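Oxalate biosynthetic component 1 (Burkholderia thailandensis, PDB 5IKY) is a bifunctional enzyme of quorum sensing-dependent oxalate production, combining a serine hydrolase of the alpha/beta-hydrolase type with an additional lyase activity. Local coordinates at residues Y201-A206 with V474-A479; D211-A216 with V224-R229. One frame throughout, in Å; residues are numbered along the deposited sequence.

Contact 1 of 2, residues Y201-A206 with V474-A479; sequences YLPITA and VGLEDA. With MG (magnesium ion), chain B.
Leu476 alone carries the whole 474-479 side of this contact, meeting Tyr201, Leu202 and Pro203 in turn, while its neighbour Glu477 turns to a magnesium ion. The methyl CD1 of Leu476 comes to 3.6 Å from the carbonyl O of Tyr201, a van der Waals approach to the backbone, and lies 4.3 Å from CD of the Pro203 ring. Leu202 completes the grip: its CD1 rests 3.7 Å from CB of Leu476, and the two leucine chains run past one another from opposing sides, branch against stem. The torsion of Leu202 makes this possible, since CG stands opposite the backbone N (chi1 -170°) and carries the branched end closer to Leu476 than its first bond would suggest. Apolar branched residues suit a buried junction made wholly of van der Waals contacts.

The segment 474-479 is the loop leaving the C-terminal end of strand 471-474, one of the parallel strands of a TIM-barrel-like domain, the end where such barrels commonly place their active sites; 201-206 is the loop leading into helix 206-218. Gly475 has backbone angles (phi 143°, psi 167°) at which a CB would press on the preceding carbonyl O, and its own O accepts from both Asp478 N and Ala479 N, so that one carbonyl O closes the turn after the strand with two bonds. Glu477 then reaches out with an extended chain, and OE2 binds the magnesium ion at 2.4 Å; the carboxylate's other oxygen, OE1, stays 3.5 Å from the metal. His227 and a water are further ligands of the same ion.

Contact 2 of 2, residues D211-A216 with V224-R229; sequences DASREA and VHLHTR. With MG (magnesium ion), chain B.
Helix 206-218, represented by 211-216, packs against strand 223-226, the backbones coming nearest at Ser213 and Val224, whose CA atoms are 6.6 Å apart; the loop that follows the strand runs on away from the helix. The helical turn is regular, with Glu215 N bonded to Asp211 O and Ala216 N to Ala212 O. Such a small separation suits the short side chain of Ser213, which points toward the strand.

Ser213 makes every contact on the helix side. Its OG lies 3.5 Å from CG1 of Val224 and 3.7 Å from CD2 of Leu226, so the hydroxyl touches two methyls on the same face of the strand. This polar atom is buried but satisfied by its own helix: with OG beside the backbone N (chi1 -61°), it hydrogen-bonds to the carbonyl O of Ile209, one turn back. Val224 presents CG1 from the strand side, a beta-branched residue well placed in an extended segment. Leu226 sets out past the helix and meets the serine with its CD2 branch.

His225, between the two apolar residues, points away from the helix, as expected in a strand where successive residues face opposite sides. The next histidine, His227, lies just past the strand and binds the magnesium ion through NE2 at 2.3 Å; Asn253 accepts from its ND1, which probably fixes the rotation of the ring. A helix laid on the outer face of parallel strands, with metal ligands on the loops at their C-terminal ends, is the arrangement of a TIM-barrel fold, consistent with the beta-keto acid cleavage enzyme family.

In the fold
The two contacts, with centres about 7 Å apart, converge on one magnesium ion: contact 1 supplies Glu477 and contact 2 His227, and the same water is bound as well. Glu477 OE2 and His227 NE2 are 3.4 Å from each other, so they sit side by side around the ion rather than across it. Away from the ion the contacts also touch through side chains, CG of Pro203 lying 3.7 Å from CB of Ala212 and CD2 of Leu202 3.9 Å from NH2 of Arg229. Far apart in sequence, strands 223-226 and 471-474 both pair with strand 4-9, which brings their following loops together at one end of the barrel-like sheet.

Contact 1 of 2, residues Y201-A206 with V474-A479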
loop_
_atom_site.group_PDB
_atom_site.type_symbol
_atom_site.label_atom_id
_atom_site.label_comp_id
_atom_site.label_asym_id
_atom_site.label_seq_id
_atom_site.Cartn_x
_atom_site.Cartn_y
_atom_site.Cartn_z
ATOM N N TYR A 201 -9.164 -17.723 10.400
ATOM C CA TYR A 201 -8.479 -16.588 9.794
ATOM C C TYR A 201 -7.517 -15.904 10.760
ATOM O O TYR A 201 -6.840 -14.944 10.395
ATOM C CB TYR A 201 -9.503 -15.579 9.269
ATOM C CG TYR A 201 -10.497 -16.192 8.309
ATOM C CD1 TYR A 201 -10.116 -16.542 7.019
ATOM C CD2 TYR A 201 -11.812 -16.428 8.692
ATOM C CE1 TYR A 201 -11.015 -17.108 6.137
ATOM C CE2 TYR A 201 -12.720 -16.994 7.813
ATOM C CZ TYR A 201 -12.315 -17.331 6.538
ATOM O OH TYR A 201 -13.210 -17.893 5.658
ATOM N N LEU A 202 -7.454 -16.403 11.990
ATOM C CA LEU A 202 -6.558 -15.823 12.981
ATOM C C LEU A 202 -5.112 -16.227 12.720
ATOM O O LEU A 202 -4.786 -17.412 12.698
ATOM C CB LEU A 202 -6.959 -16.235 14.394
ATOM C CG LEU A 202 -6.190 -15.446 15.455
ATOM C CD1 LEU A 202 -6.711 -14.017 15.531
ATOM C CD2 LEU A 202 -6.267 -16.124 16.800
ATOM N N PRO A 203 -4.240 -15.231 12.524
ATOM C CA PRO A 203 -2.816 -15.460 12.267
ATOM C C PRO A 203 -2.018 -15.636 13.559
ATOM O O PRO A 203 -2.058 -14.762 14.423
ATOM C CB PRO A 203 -2.397 -14.189 11.528
ATOM C CG PRO A 203 -3.290 -13.125 12.097
ATOM C CD PRO A 203 -4.588 -13.797 12.493
ATOM N N ILE A 204 -1.306 -16.751 13.692
ATOM C CA ILE A 204 -0.496 -16.985 14.888
ATOM C C ILE A 204 0.965 -17.276 14.545
ATOM O O ILE A 204 1.788 -17.480 15.436
ATOM C CB ILE A 204 -1.057 -18.145 15.736
ATOM C CG1 ILE A 204 -1.059 -19.448 14.932
ATOM C CG2 ILE A 204 -2.455 -17.811 16.233
ATOM C CD1 ILE A 204 -1.663 -20.625 15.678
ATOM N N THR A 205 1.282 -17.295 13.255
ATOM C CA THR A 205 2.668 -17.435 12.821
ATOM C C THR A 205 3.171 -16.107 12.278
ATOM O O THR A 205 2.375 -15.239 11.919
ATOM C CB THR A 205 2.835 -18.517 11.738
ATOM O OG1 THR A 205 2.130 -18.121 10.554
ATOM C CG2 THR A 205 2.304 -19.859 12.233
ATOM N N ALA A 206 4.491 -15.956 12.222
ATOM C CA ALA A 206 5.112 -14.719 11.759
ATOM C C ALA A 206 4.599 -14.296 10.383
ATOM O O ALA A 206 4.162 -13.158 10.199
ATOM C CB ALA A 206 6.626 -14.870 11.732
ATOM N N VAL A 474 -10.203 -1.761 15.437
ATOM C CA VAL A 474 -10.879 -3.017 15.118
ATOM C C VAL A 474 -9.846 -4.129 14.927
ATOM O O VAL A 474 -8.641 -3.882 14.973
ATOM C CB VAL A 474 -11.746 -2.906 13.845
ATOM C CG1 VAL A 474 -12.936 -1.995 14.082
ATOM C CG2 VAL A 474 -10.915 -2.415 12.669
ATOM N N GLY A 475 -10.320 -5.350 14.708
ATOM C CA GLY A 475 -9.425 -6.473 14.489
ATOM C C GLY A 475 -9.925 -7.756 15.121
ATOM O O GLY A 475 -10.851 -7.739 15.934
ATOM N N LEU A 476 -9.307 -8.874 14.751
ATOM C CA LEU A 476 -9.721 -10.175 15.262
ATOM C C LEU A 476 -9.478 -10.291 16.764
ATOM O O LEU A 476 -10.113 -11.099 17.439
ATOM C CB LEU A 476 -8.997 -11.299 14.522
ATOM C CG LEU A 476 -9.292 -11.396 13.024
ATOM C CD1 LEU A 476 -8.751 -12.697 12.453
ATOM C CD2 LEU A 476 -10.782 -11.269 12.763
ATOM N N GLU A 477 -8.559 -9.479 17.279
ATOM C CA GLU A 477 -8.312 -9.419 18.716
ATOM C C GLU A 477 -9.581 -9.083 19.488
ATOM O O GLU A 477 -9.822 -9.618 20.572
ATOM C CB GLU A 477 -7.227 -8.389 19.032
ATOM C CG GLU A 477 -7.081 -8.084 20.517
ATOM C CD GLU A 477 -5.790 -7.354 20.841
ATOM O OE1 GLU A 477 -5.003 -7.091 19.908
ATOM O OE2 GLU A 477 -5.562 -7.054 22.032
ATOM N N ASP A 478 -10.397 -8.203 18.918
ATOM C CA ASP A 478 -11.595 -7.718 19.595
ATOM C C ASP A 478 -12.841 -8.501 19.194
ATOM O O ASP A 478 -13.642 -8.886 20.046
ATOM C CB ASP A 478 -11.801 -6.229 19.302
ATOM C CG ASP A 478 -10.601 -5.383 19.693
ATOM O OD1 ASP A 478 -9.829 -5.809 20.582
ATOM O OD2 ASP A 478 -10.433 -4.288 19.117
ATOM N N ALA A 479 -13.002 -8.732 17.894
ATOM C CA ALA A 479 -14.179 -9.423 17.382
ATOM C C ALA A 479 -13.820 -10.327 16.212
ATOM O O ALA A 479 -12.953 -9.994 15.405
ATOM C CB ALA A 479 -15.242 -8.419 16.966
HETATM MG MG MG B . -3.605 -6.056 22.925
HETATM O O HOH W 1 -2.043 -5.341 24.849
#

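Contact 2 of 2, residues D211-A216 with V224-R229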
loop_
_atom_site.group_PDB
_atom_site.type_symbol
_atom_site.label_atom_id
_atom_site.label_comp_id
_atom_site.label_asym_id
_atom_site.label_seq_id
_atom_site.Cartn_x
_atom_site.Cartn_y
_atom_site.Cartn_z
ATOM N N ASP A 211 1.107 -10.929 6.831
ATOM C CA ASP A 211 0.058 -10.850 5.819
ATOM C C ASP A 211 -1.198 -10.152 6.338
ATOM O O ASP A 211 -1.768 -9.306 5.652
ATOM C CB ASP A 211 -0.298 -12.246 5.306
ATOM C CG ASP A 211 0.780 -12.826 4.417
ATOM O OD1 ASP A 211 1.575 -12.038 3.859
ATOM O OD2 ASP A 211 0.832 -14.066 4.269
ATOM N N ALA A 212 -1.623 -10.504 7.547
ATOM C CA ALA A 212 -2.814 -9.900 8.135
ATOM C C ALA A 212 -2.628 -8.396 8.313
ATOM O O ALA A 212 -3.565 -7.617 8.129
ATOM C CB ALA A 212 -3.145 -10.558 9.466
ATOM N N SER A 213 -1.411 -7.996 8.664
ATOM C CA SER A 213 -1.083 -6.587 8.839
ATOM C C SER A 213 -1.160 -5.833 7.515
ATOM O O SER A 213 -1.749 -4.752 7.439
ATOM C CB SER A 213 0.311 -6.438 9.446
ATOM O OG SER A 213 0.378 -7.055 10.720
ATOM N N ARG A 214 -0.563 -6.412 6.476
ATOM C CA ARG A 214 -0.568 -5.811 5.146
ATOM C C ARG A 214 -1.990 -5.595 4.628
ATOM O O ARG A 214 -2.298 -4.550 4.048
ATOM C CB ARG A 214 0.218 -6.684 4.163
ATOM C CG ARG A 214 1.675 -6.910 4.546
ATOM C CD ARG A 214 2.628 -6.190 3.612
ATOM N NE ARG A 214 2.826 -6.901 2.353
ATOM C CZ ARG A 214 2.962 -6.308 1.170
ATOM N NH1 ARG A 214 2.913 -4.987 1.079
ATOM N NH2 ARG A 214 3.145 -7.036 0.078
ATOM N N GLU A 215 -2.851 -6.585 4.841
ATOM C CA GLU A 215 -4.244 -6.500 4.409
ATOM C C GLU A 215 -4.959 -5.351 5.110
ATOM O O GLU A 215 -5.731 -4.616 4.497
ATOM C CB GLU A 215 -4.974 -7.812 4.686
ATOM C CG GLU A 215 -4.411 -9.015 3.951
ATOM C CD GLU A 215 -4.951 -10.327 4.489
ATOM O OE1 GLU A 215 -5.858 -10.290 5.349
ATOM O OE2 GLU A 215 -4.466 -11.394 4.055
ATOM N N ALA A 216 -4.689 -5.206 6.401
ATOM C CA ALA A 216 -5.302 -4.159 7.202
ATOM C C ALA A 216 -4.848 -2.776 6.748
ATOM O O ALA A 216 -5.646 -1.841 6.677
ATOM C CB ALA A 216 -4.979 -4.368 8.670
ATOM N N VAL A 224 -0.834 -0.610 13.440
ATOM C CA VAL A 224 -1.022 -2.045 13.600
ATOM C C VAL A 224 -0.650 -2.469 15.020
ATOM O O VAL A 224 0.459 -2.362 15.429
ATOM C CB VAL A 224 -0.209 -2.825 12.582
ATOM C CG1 VAL A 224 -0.495 -4.300 12.682
ATOM C CG2 VAL A 224 -0.497 -2.347 11.180
ATOM N N HIS A 225 -1.620 -2.988 15.759
ATOM C CA HIS A 225 -1.362 -3.537 17.090
ATOM C C HIS A 225 -0.860 -4.975 16.974
ATOM O O HIS A 225 -1.640 -5.810 16.517
ATOM C CB HIS A 225 -2.591 -3.618 17.984
ATOM C CG HIS A 225 -2.248 -3.641 19.424
ATOM N ND1 HIS A 225 -1.183 -4.380 19.930
ATOM C CD2 HIS A 225 -3.003 -3.281 20.468
ATOM C CE1 HIS A 225 -1.204 -4.263 21.254
ATOM N NE2 HIS A 225 -2.297 -3.619 21.599
ATOM N N LEU A 226 0.316 -5.311 17.517
ATOM C CA LEU A 226 0.722 -6.702 17.375
ATOM C C LEU A 226 0.851 -7.504 18.680
ATOM O O LEU A 226 1.266 -6.981 19.717
ATOM C CB LEU A 226 2.016 -6.775 16.584
ATOM C CG LEU A 226 1.936 -6.319 15.129
ATOM C CD1 LEU A 226 3.301 -6.420 14.485
ATOM C CD2 LEU A 226 0.906 -7.129 14.346
ATOM N N HIS A 227 0.486 -8.786 18.591
ATOM C CA HIS A 227 0.800 -9.802 19.601
ATOM C C HIS A 227 1.517 -10.986 18.938
ATOM O O HIS A 227 1.504 -11.128 17.710
ATOM C CB HIS A 227 -0.460 -10.338 20.288
ATOM C CG HIS A 227 -1.155 -9.361 21.183
ATOM N ND1 HIS A 227 -1.320 -9.583 22.533
ATOM C CD2 HIS A 227 -1.766 -8.182 20.918
ATOM C CE1 HIS A 227 -1.987 -8.574 23.065
ATOM N NE2 HIS A 227 -2.268 -7.710 22.107
ATOM N N THR A 228 2.116 -11.851 19.750
ATOM C CA THR A 228 2.638 -13.124 19.258
ATOM C C THR A 228 2.162 -14.270 20.151
ATOM O O THR A 228 1.723 -14.048 21.278
ATOM C CB THR A 228 4.179 -13.132 19.184
ATOM O OG1 THR A 228 4.727 -12.685 20.430
ATOM C CG2 THR A 228 4.664 -12.220 18.066
ATOM N N ARG A 229 2.242 -15.495 19.641
ATOM C CA ARG A 229 1.741 -16.657 20.369
ATOM C C ARG A 229 2.804 -17.739 20.513
ATOM O O ARG A 229 3.492 -18.077 19.550
ATOM C CB ARG A 229 0.513 -17.244 19.668
ATOM C CG ARG A 229 -0.616 -16.256 19.412
ATOM C CD ARG A 229 -1.246 -15.767 20.702
ATOM N NE ARG A 229 -2.457 -14.996 20.442
ATOM C CZ ARG A 229 -3.671 -15.530 20.342
ATOM N NH1 ARG A 229 -3.832 -16.837 20.480
ATOM N NH2 ARG A 229 -4.722 -14.758 20.100
HETATM MG MG MG B . -3.605 -6.056 22.925
HETATM O O HOH W 1 -2.043 -5.341 24.849
#